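PDB 4JPQ: uncharacterized protein from Bacteroides uniformis, which is of unknown function but, as a member of carbohydrate-binding family 9, probably binds a carbohydrate. Local coordinates for residues 36-49 / 192-206. Numbering follows the deposited sequence.
Sequences PLDVVNWKDYPYKP and TPHFLSWSPIGLERP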
ATOM      1  N   PRO A  36       2.164  12.282   5.305  1.00 64.26           N
ATOM      2  CA  PRO A  36       2.977  12.398   4.102  1.00 59.82           C
ATOM      3  C   PRO A  36       3.833  11.136   3.865  1.00 56.90           C
ATOM      4  O   PRO A  36       4.279  10.501   4.822  1.00 58.27           O
ATOM      5  CB  PRO A  36       3.848  13.630   4.385  1.00 69.49           C
ATOM      6  CG  PRO A  36       3.981  13.671   5.865  1.00 73.16           C
ATOM      7  CD  PRO A  36       2.769  12.996   6.446  1.00 71.98           C
ATOM      8  N   LEU A  37       3.994  10.769   2.591  1.00 58.70           N
ATOM      9  CA  LEU A  37       4.845   9.655   2.136  1.00 52.94           C
ATOM     10  C   LEU A  37       5.860  10.359   1.233  1.00 51.81           C
ATOM     11  O   LEU A  37       5.642  10.498   0.031  1.00 49.49           O
ATOM     12  CB  LEU A  37       3.990   8.626   1.400  1.00 53.16           C
ATOM     13  CG  LEU A  37       4.553   7.233   1.099  1.00 53.59           C
ATOM     14  CD1 LEU A  37       3.451   6.357   0.516  1.00 46.05           C
ATOM     15  CD2 LEU A  37       5.753   7.255   0.174  1.00 59.29           C
ATOM     16  N   ASP A  38       6.933  10.855   1.849  1.00 53.35           N
ATOM     17  CA  ASP A  38       7.888  11.726   1.163  1.00 53.60           C
ATOM     18  C   ASP A  38       9.357  11.549   1.553  1.00 54.33           C
ATOM     19  O   ASP A  38      10.146  12.509   1.443  1.00 56.66           O
ATOM     20  CB  ASP A  38       7.436  13.196   1.392  1.00 59.82           C
ATOM     21  CG  ASP A  38       7.528  13.640   2.859  1.00 62.76           C
ATOM     22  OD1 ASP A  38       7.563  12.759   3.758  1.00 58.42           O
ATOM     23  OD2 ASP A  38       7.554  14.880   3.098  1.00 60.27           O
ATOM     24  N   VAL A  39       9.732  10.346   1.994  1.00 51.79           N
ATOM     25  CA  VAL A  39      11.119  10.088   2.363  1.00 56.74           C
ATOM     26  C   VAL A  39      11.851   9.606   1.108  1.00 56.33           C
ATOM     27  O   VAL A  39      11.532   8.545   0.572  1.00 49.60           O
ATOM     28  CB  VAL A  39      11.260   9.099   3.535  1.00 63.43           C
ATOM     29  CG1 VAL A  39      12.728   8.978   3.979  1.00 66.62           C
ATOM     30  CG2 VAL A  39      10.412   9.569   4.716  1.00 62.64           C
ATOM     31  N   VAL A  40      12.821  10.416   0.669  1.00 63.79           N
ATOM     32  CA  VAL A  40      13.683  10.157  -0.485  1.00 57.42           C
ATOM     33  C   VAL A  40      14.948   9.555   0.113  1.00 60.85           C
ATOM     34  O   VAL A  40      15.873  10.274   0.495  1.00 69.61           O
ATOM     35  CB  VAL A  40      13.989  11.470  -1.256  1.00 62.43           C
ATOM     36  CG1 VAL A  40      14.941  11.224  -2.422  1.00 69.26           C
ATOM     37  CG2 VAL A  40      12.696  12.113  -1.753  1.00 71.52           C
ATOM     38  N   ASN A  41      14.973   8.230   0.214  1.00 63.15           N
ATOM     39  CA  ASN A  41      16.097   7.504   0.838  1.00 56.92           C
ATOM     40  C   ASN A  41      17.365   7.417   0.009  1.00 58.76           C
ATOM     41  O   ASN A  41      18.433   7.247   0.592  1.00 65.73           O
ATOM     42  CB  ASN A  41      15.683   6.085   1.205  1.00 54.12           C
ATOM     43  CG  ASN A  41      14.581   6.045   2.242  1.00 58.63           C
ATOM     44  OD1 ASN A  41      14.780   6.483   3.373  1.00 64.02           O
ATOM     45  ND2 ASN A  41      13.423   5.483   1.876  1.00 51.31           N
ATOM     46  N   TRP A  42      17.248   7.518  -1.327  1.00 58.08           N
ATOM     47  CA  TRP A  42      18.384   7.409  -2.247  1.00 57.52           C
ATOM     48  C   TRP A  42      18.484   8.627  -3.161  1.00 59.30           C
ATOM     49  O   TRP A  42      17.612   8.841  -4.001  1.00 67.97           O
ATOM     50  CB  TRP A  42      18.257   6.117  -3.054  1.00 64.67           C
ATOM     51  CG  TRP A  42      18.056   4.959  -2.133  1.00 61.53           C
ATOM     52  CD1 TRP A  42      19.013   4.302  -1.432  1.00 61.81           C
ATOM     53  CD2 TRP A  42      16.810   4.376  -1.762  1.00 61.76           C
ATOM     54  NE1 TRP A  42      18.449   3.332  -0.660  1.00 64.27           N
ATOM     55  CE2 TRP A  42      17.092   3.349  -0.842  1.00 58.50           C
ATOM     56  CE3 TRP A  42      15.472   4.620  -2.124  1.00 64.81           C
ATOM     57  CZ2 TRP A  42      16.086   2.555  -0.264  1.00 56.61           C
ATOM     58  CZ3 TRP A  42      14.468   3.828  -1.546  1.00 58.77           C
ATOM     59  CH2 TRP A  42      14.788   2.809  -0.620  1.00 55.40           C
ATOM     60  N   LYS A  43      19.555   9.415  -2.997  1.00 69.38           N
ATOM     61  CA  LYS A  43      19.805  10.639  -3.801  1.00 75.90           C
ATOM     62  C   LYS A  43      19.973  10.346  -5.307  1.00 72.89           C
ATOM     63  O   LYS A  43      19.876  11.257  -6.126  1.00 81.13           O
ATOM     64  CB  LYS A  43      21.025  11.405  -3.273  1.00 89.57           C
ATOM     65  CG  LYS A  43      20.982  11.824  -1.797  1.00100.28           C
ATOM     66  CD  LYS A  43      22.338  12.348  -1.350  1.00123.18           C
ATOM     67  CE  LYS A  43      22.453  12.546   0.165  1.00126.63           C
ATOM     68  NZ  LYS A  43      21.775  13.774   0.655  1.00123.55           N
ATOM     69  N   ASP A  44      20.264   9.087  -5.650  1.00 69.92           N
ATOM     70  CA  ASP A  44      20.256   8.588  -7.036  1.00 65.98           C
ATOM     71  C   ASP A  44      18.921   8.837  -7.730  1.00 62.24           C
ATOM     72  O   ASP A  44      18.897   9.095  -8.927  1.00 63.26           O
ATOM     73  CB  ASP A  44      20.395   7.045  -7.108  1.00 63.59           C
ATOM     74  CG  ASP A  44      21.464   6.479  -6.230  1.00 67.72           C
ATOM     75  OD1 ASP A  44      21.283   6.594  -5.003  1.00 66.79           O
ATOM     76  OD2 ASP A  44      22.409   5.853  -6.747  1.00 72.11           O
ATOM     77  N   TYR A  45      17.824   8.660  -6.988  1.00 59.38           N
ATOM     78  CA  TYR A  45      16.456   8.866  -7.488  1.00 60.34           C
ATOM     79  C   TYR A  45      15.837   9.982  -6.653  1.00 56.59           C
ATOM     80  O   TYR A  45      15.144   9.705  -5.659  1.00 52.89           O
ATOM     81  CB  TYR A  45      15.658   7.549  -7.441  1.00 59.91           C
ATOM     82  CG  TYR A  45      16.266   6.493  -8.361  1.00 56.18           C
ATOM     83  CD1 TYR A  45      15.911   6.430  -9.706  1.00 58.70           C
ATOM     84  CD2 TYR A  45      17.222   5.586  -7.892  1.00 53.16           C
ATOM     85  CE1 TYR A  45      16.467   5.480 -10.555  1.00 63.86           C
ATOM     86  CE2 TYR A  45      17.788   4.626  -8.736  1.00 50.82           C
ATOM     87  CZ  TYR A  45      17.405   4.575 -10.075  1.00 56.65           C
ATOM     88  OH  TYR A  45      17.944   3.653 -10.954  1.00 53.57           O
ATOM     89  N   PRO A  46      16.103  11.250  -7.048  1.00 58.86           N
ATOM     90  CA  PRO A  46      15.650  12.406  -6.281  1.00 60.92           C
ATOM     91  C   PRO A  46      14.226  12.880  -6.510  1.00 57.87           C
ATOM     92  O   PRO A  46      13.741  13.690  -5.707  1.00 59.15           O
ATOM     93  CB  PRO A  46      16.622  13.504  -6.738  1.00 66.96           C
ATOM     94  CG  PRO A  46      16.845  13.187  -8.161  1.00 61.66           C
ATOM     95  CD  PRO A  46      16.893  11.687  -8.221  1.00 61.74           C
ATOM     96  N   TYR A  47      13.559  12.400  -7.560  1.00 59.64           N
ATOM     97  CA  TYR A  47      12.190  12.834  -7.849  1.00 54.99           C
ATOM     98  C   TYR A  47      11.243  12.450  -6.703  1.00 55.65           C
ATOM     99  O   TYR A  47      11.148  11.278  -6.348  1.00 45.69           O
ATOM    100  CB  TYR A  47      11.700  12.286  -9.199  1.00 48.91           C
ATOM    101  CG  TYR A  47      10.281  12.669  -9.559  1.00 48.51           C
ATOM    102  CD1 TYR A  47       9.841  13.995  -9.447  1.00 54.94           C
ATOM    103  CD2 TYR A  47       9.379  11.720 -10.073  1.00 46.00           C
ATOM    104  CE1 TYR A  47       8.542  14.352  -9.785  1.00 57.98           C
ATOM    105  CE2 TYR A  47       8.079  12.074 -10.423  1.00 46.57           C
ATOM    106  CZ  TYR A  47       7.668  13.389 -10.274  1.00 50.10           C
ATOM    107  OH  TYR A  47       6.397  13.765 -10.597  1.00 49.52           O
ATOM    108  N   LYS A  48      10.637  13.471  -6.087  1.00 61.87           N
ATOM    109  CA  LYS A  48       9.677  13.336  -4.988  1.00 58.53           C
ATOM    110  C   LYS A  48       8.318  13.856  -5.473  1.00 54.26           C
ATOM    111  O   LYS A  48       8.020  15.048  -5.316  1.00 51.48           O
ATOM    112  CB  LYS A  48      10.139  14.137  -3.753  1.00 66.86           C
ATOM    113  CG  LYS A  48       9.203  14.088  -2.534  1.00 69.57           C
ATOM    114  CD  LYS A  48       9.455  15.221  -1.548  1.00 74.05           C
ATOM    115  CE  LYS A  48      10.810  15.103  -0.870  1.00 80.72           C
ATOM    116  NZ  LYS A  48      10.985  16.145   0.177  1.00 84.94           N
ATOM    117  N   PRO A  49       7.505  12.981  -6.090  1.00 50.26           N
ATOM    118  CA  PRO A  49       6.149  13.404  -6.416  1.00 53.84           C
ATOM    119  C   PRO A  49       5.372  13.542  -5.113  1.00 53.74           C
ATOM    120  O   PRO A  49       5.659  12.844  -4.150  1.00 55.12           O
ATOM    121  CB  PRO A  49       5.605  12.255  -7.260  1.00 51.56           C
ATOM    122  CG  PRO A  49       6.405  11.077  -6.844  1.00 48.08           C
ATOM    123  CD  PRO A  49       7.778  11.627  -6.600  1.00 50.04           C
ATOM    124  N   THR A 192      10.263   9.223 -15.298  1.00 51.33           N
ATOM    125  CA  THR A 192      11.159   9.563 -14.192  1.00 49.70           C
ATOM    126  C   THR A 192      10.900   8.552 -13.065  1.00 47.71           C
ATOM    127  O   THR A 192      10.015   8.769 -12.220  1.00 49.69           O
ATOM    128  CB  THR A 192      10.938  11.010 -13.694  1.00 47.19           C
ATOM    129  OG1 THR A 192      10.829  11.892 -14.808  1.00 51.94           O
ATOM    130  CG2 THR A 192      12.107  11.458 -12.809  1.00 50.54           C
ATOM    131  N   PRO A 193      11.639   7.422 -13.063  1.00 46.54           N
ATOM    132  CA  PRO A 193      11.431   6.461 -11.974  1.00 47.33           C
ATOM    133  C   PRO A 193      11.841   7.087 -10.650  1.00 50.59           C
ATOM    134  O   PRO A 193      12.694   7.981 -10.617  1.00 50.77           O
ATOM    135  CB  PRO A 193      12.322   5.269 -12.351  1.00 47.55           C
ATOM    136  CG  PRO A 193      12.608   5.432 -13.795  1.00 48.93           C
ATOM    137  CD  PRO A 193      12.581   6.902 -14.073  1.00 49.07           C
ATOM    138  N   HIS A 194      11.220   6.619  -9.583  1.00 51.48           N
ATOM    139  CA  HIS A 194      11.438   7.171  -8.254  1.00 48.15           C
ATOM    140  C   HIS A 194      11.089   6.165  -7.192  1.00 45.85           C
ATOM    141  O   HIS A 194      10.412   5.169  -7.467  1.00 46.90           O
ATOM    142  CB  HIS A 194      10.575   8.400  -8.092  1.00 47.79           C
ATOM    143  CG  HIS A 194       9.135   8.139  -8.356  1.00 48.29           C
ATOM    144  ND1 HIS A 194       8.595   8.168  -9.620  1.00 53.98           N
ATOM    145  CD2 HIS A 194       8.130   7.803  -7.522  1.00 49.19           C
ATOM    146  CE1 HIS A 194       7.309   7.880  -9.546  1.00 48.23           C
ATOM    147  NE2 HIS A 194       7.007   7.651  -8.286  1.00 44.79           N
ATOM    148  N   PHE A 195      11.568   6.430  -5.983  1.00 47.54           N
ATOM    149  CA  PHE A 195      11.383   5.521  -4.844  1.00 47.20           C
ATOM    150  C   PHE A 195      11.196   6.307  -3.549  1.00 44.91           C
ATOM    151  O   PHE A 195      12.141   6.944  -3.068  1.00 50.56           O
ATOM    152  CB  PHE A 195      12.590   4.591  -4.751  1.00 46.33           C
ATOM    153  CG  PHE A 195      12.763   3.735  -5.955  1.00 42.02           C
ATOM    154  CD1 PHE A 195      11.916   2.642  -6.163  1.00 41.81           C
ATOM    155  CD2 PHE A 195      13.711   4.045  -6.918  1.00 43.63           C
ATOM    156  CE1 PHE A 195      12.043   1.836  -7.295  1.00 41.60           C
ATOM    157  CE2 PHE A 195      13.840   3.255  -8.060  1.00 47.76           C
ATOM    158  CZ  PHE A 195      13.007   2.142  -8.248  1.00 45.73           C
ATOM    159  N   LEU A 196       9.969   6.264  -3.025  1.00 46.51           N
ATOM    160  CA  LEU A 196       9.544   6.990  -1.825  1.00 50.14           C
ATOM    161  C   LEU A 196       8.995   6.051  -0.766  1.00 49.10           C
ATOM    162  O   LEU A 196       8.365   5.045  -1.096  1.00 47.31           O
ATOM    163  CB  LEU A 196       8.479   8.019  -2.194  1.00 48.63           C
ATOM    164  CG  LEU A 196       8.944   9.428  -2.569  1.00 56.24           C
ATOM    165  CD1 LEU A 196      10.142   9.468  -3.500  1.00 61.67           C
ATOM    166  CD2 LEU A 196       7.779  10.220  -3.149  1.00 60.89           C
ATOM    167  N   SER A 197       9.262   6.381   0.499  1.00 50.27           N
ATOM    168  CA  SER A 197       8.778   5.592   1.646  1.00 49.73           C
ATOM    169  C   SER A 197       8.228   6.496   2.746  1.00 53.48           C
ATOM    170  O   SER A 197       8.499   7.712   2.770  1.00 43.98           O
ATOM    171  CB  SER A 197       9.885   4.717   2.235  1.00 43.03           C
ATOM    172  OG  SER A 197      10.816   5.497   2.985  1.00 51.85           O
ATOM    173  N   TRP A 198       7.462   5.878   3.650  1.00 52.25           N
ATOM    174  CA  TRP A 198       6.884   6.567   4.797  1.00 52.18           C
ATOM    175  C   TRP A 198       7.929   6.623   5.908  1.00 56.73           C
ATOM    176  O   TRP A 198       8.334   7.723   6.323  1.00 56.57           O
ATOM    177  CB  TRP A 198       5.581   5.888   5.254  1.00 57.32           C
ATOM    178  CG  TRP A 198       5.118   6.347   6.586  1.00 57.52           C
ATOM    179  CD1 TRP A 198       4.728   7.611   6.938  1.00 59.25           C
ATOM    180  CD2 TRP A 198       5.005   5.549   7.754  1.00 54.05           C
ATOM    181  NE1 TRP A 198       4.376   7.644   8.262  1.00 57.51           N
ATOM    182  CE2 TRP A 198       4.534   6.388   8.787  1.00 56.34           C
ATOM    183  CE3 TRP A 198       5.249   4.199   8.034  1.00 53.94           C
ATOM    184  CZ2 TRP A 198       4.303   5.920  10.082  1.00 62.64           C
ATOM    185  CZ3 TRP A 198       5.016   3.731   9.323  1.00 57.35           C
ATOM    186  CH2 TRP A 198       4.543   4.594  10.332  1.00 60.72           C
ATOM    187  N   SER A 199       8.334   5.448   6.396  1.00 53.14           N
ATOM    188  CA  SER A 199       9.363   5.353   7.429  1.00 59.71           C
ATOM    189  C   SER A 199      10.676   5.180   6.671  1.00 64.58           C
ATOM    190  O   SER A 199      10.665   4.509   5.611  1.00 51.33           O
ATOM    191  CB  SER A 199       9.120   4.194   8.388  1.00 58.55           C
ATOM    192  OG  SER A 199      10.120   4.170   9.385  1.00 59.53           O
ATOM    193  N   PRO A 200      11.801   5.757   7.195  1.00 60.63           N
ATOM    194  CA  PRO A 200      13.053   5.697   6.422  1.00 65.67           C
ATOM    195  C   PRO A 200      13.738   4.333   6.349  1.00 68.41           C
ATOM    196  O   PRO A 200      13.547   3.491   7.228  1.00 77.78           O
ATOM    197  CB  PRO A 200      13.960   6.728   7.121  1.00 71.84           C
ATOM    198  CG  PRO A 200      13.034   7.597   7.896  1.00 76.99           C
ATOM    199  CD  PRO A 200      11.953   6.661   8.347  1.00 66.58           C
ATOM    200  N   ILE A 201      14.537   4.162   5.291  1.00 65.73           N
ATOM    201  CA  ILE A 201      15.296   2.935   4.986  1.00 65.77           C
ATOM    202  C   ILE A 201      16.754   3.339   4.787  1.00 68.19           C
ATOM    203  O   ILE A 201      17.027   4.291   4.047  1.00 72.09           O
ATOM    204  CB  ILE A 201      14.770   2.241   3.705  1.00 66.21           C
ATOM    205  CG1 ILE A 201      13.337   1.736   3.918  1.00 69.84           C
ATOM    206  CG2 ILE A 201      15.683   1.084   3.295  1.00 71.75           C
ATOM    207  CD1 ILE A 201      12.615   1.350   2.646  1.00 70.81           C
ATOM    208  N   GLY A 202      17.668   2.592   5.420  1.00 66.25           N
ATOM    209  CA  GLY A 202      19.106   2.870   5.384  1.00 72.04           C
ATOM    210  C   GLY A 202      19.953   1.866   4.618  1.00 73.16           C
ATOM    211  O   GLY A 202      21.109   1.665   4.958  1.00 88.64           O
ATOM    212  N   LEU A 203      19.387   1.244   3.587  1.00 71.56           N
ATOM    213  CA  LEU A 203      20.111   0.291   2.750  1.00 73.40           C
ATOM    214  C   LEU A 203      20.788   1.136   1.691  1.00 75.14           C
ATOM    215  O   LEU A 203      20.253   2.186   1.303  1.00 76.56           O
ATOM    216  CB  LEU A 203      19.166  -0.751   2.150  1.00 74.23           C
ATOM    217  CG  LEU A 203      18.429  -1.615   3.192  1.00 77.20           C
ATOM    218  CD1 LEU A 203      17.329  -2.444   2.545  1.00 73.02           C
ATOM    219  CD2 LEU A 203      19.387  -2.504   3.978  1.00 78.12           C
ATOM    220  N   GLU A 204      21.925   0.659   1.183  1.00 75.62           N
ATOM    221  CA  GLU A 204      22.739   1.393   0.191  0.50 79.54           C
ATOM    222  C   GLU A 204      22.038   1.763  -1.138  1.00 74.13           C
ATOM    223  O   GLU A 204      22.489   2.659  -1.828  1.00 77.91           O
ATOM    224  CB  GLU A 204      24.070   0.665  -0.112  0.50 83.38           C
ATOM    225  CG  GLU A 204      23.951  -0.729  -0.719  0.50 79.97           C
ATOM    226  CD  GLU A 204      25.227  -1.175  -1.412  0.50 78.02           C
ATOM    227  OE1 GLU A 204      26.270  -0.492  -1.275  0.50 72.87           O
ATOM    228  OE2 GLU A 204      25.169  -2.204  -2.115  0.50 75.95           O
ATOM    229  N   ARG A 205      20.957   1.059  -1.508  1.00 65.87           N
ATOM    230  CA  ARG A 205      20.220   1.323  -2.783  1.00 64.79           C
ATOM    231  C   ARG A 205      18.711   0.929  -2.669  1.00 61.12           C
ATOM    232  O   ARG A 205      18.320   0.374  -1.643  1.00 59.14           O
ATOM    233  CB  ARG A 205      20.957   0.678  -3.966  1.00 65.49           C
ATOM    234  CG  ARG A 205      21.126  -0.806  -3.824  1.00 68.85           C
ATOM    235  CD  ARG A 205      22.106  -1.411  -4.822  1.00 68.35           C
ATOM    236  NE  ARG A 205      22.284  -2.799  -4.424  1.00 70.80           N
ATOM    237  CZ  ARG A 205      21.405  -3.783  -4.636  1.00 75.47           C
ATOM    238  NH1 ARG A 205      20.262  -3.581  -5.303  1.00 65.93           N
ATOM    239  NH2 ARG A 205      21.674  -4.998  -4.166  1.00 98.93           N
ATOM    240  N   PRO A 206      17.854   1.280  -3.667  1.00 53.63           N
ATOM    241  CA  PRO A 206      16.397   1.038  -3.540  1.00 54.61           C
ATOM    242  C   PRO A 206      15.961  -0.396  -3.346  1.00 53.83           C
ATOM    243  O   PRO A 206      16.004  -1.203  -4.274  1.00 68.16           O
ATOM    244  CB  PRO A 206      15.822   1.626  -4.831  1.00 54.88           C
ATOM    245  CG  PRO A 206      16.794   2.690  -5.163  1.00 57.20           C
ATOM    246  CD  PRO A 206      18.122   2.068  -4.878  1.00 50.89           C
TER
HETATM  247  O   HOH W   1      13.056   6.636  -0.549  1.00 38.65           O
HETATM  248  O   HOH W   2      12.615   8.912  -5.528  1.00 40.14           O
HETATM  249  O   HOH W   3      14.239  10.005  -9.470  1.00 48.07           O
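Trp42 lays one indole face over the Arg205-Pro206 backbone and anchors the tight part of this contact; its CG stands anti to the carbonyl carbon (chi1 -52°), which carries the indole over to Pro206. Pro206 CA sits over the centre of the six-membered ring, 3.5 Å from the centroid, in a CH-pi contact, while Asn41 CB backs the opposite face. At the ring edge NE1 donates to Leu203 O (2.9 Å), nearly in the indole plane, which fixes the ring's rotation; Ile201 CG2 and Phe195 CB pack obliquely beside it. Replacing Trp42 with an alanine is likely to leave Leu203 O without its indole donor and open a gap between Pro206 and Asn41. Asn41 uses both ends of its amide: ND2 reaches Ser197 OG at 2.8 Å, and OD1 takes an almost straight bond from Ile201 N, from above the carbonyl plane. A single antiparallel bridge pairs Val39 with Ser197, and water 1 links Val39 O, Asn41 N and Phe195 O. The Tyr45 end is more solvent-exposed and water-mediated: the Phe195 edge meets the Tyr45 face, water 3 joins Tyr47 N to Pro193 O, and Tyr45 lies about 3 Å (nearest atoms) from a bound cyclohexyl-propylsulfonic acid, probably from the crystallisation liquor. Tyr47 and His194 form an offset edge-to-face pair, the Tyr47 edge toward the imidazole face. The loop 37-49, between strands 35-36 and 50-57, lies against strand 195-197, which pairs antiparallel with strand 178-186.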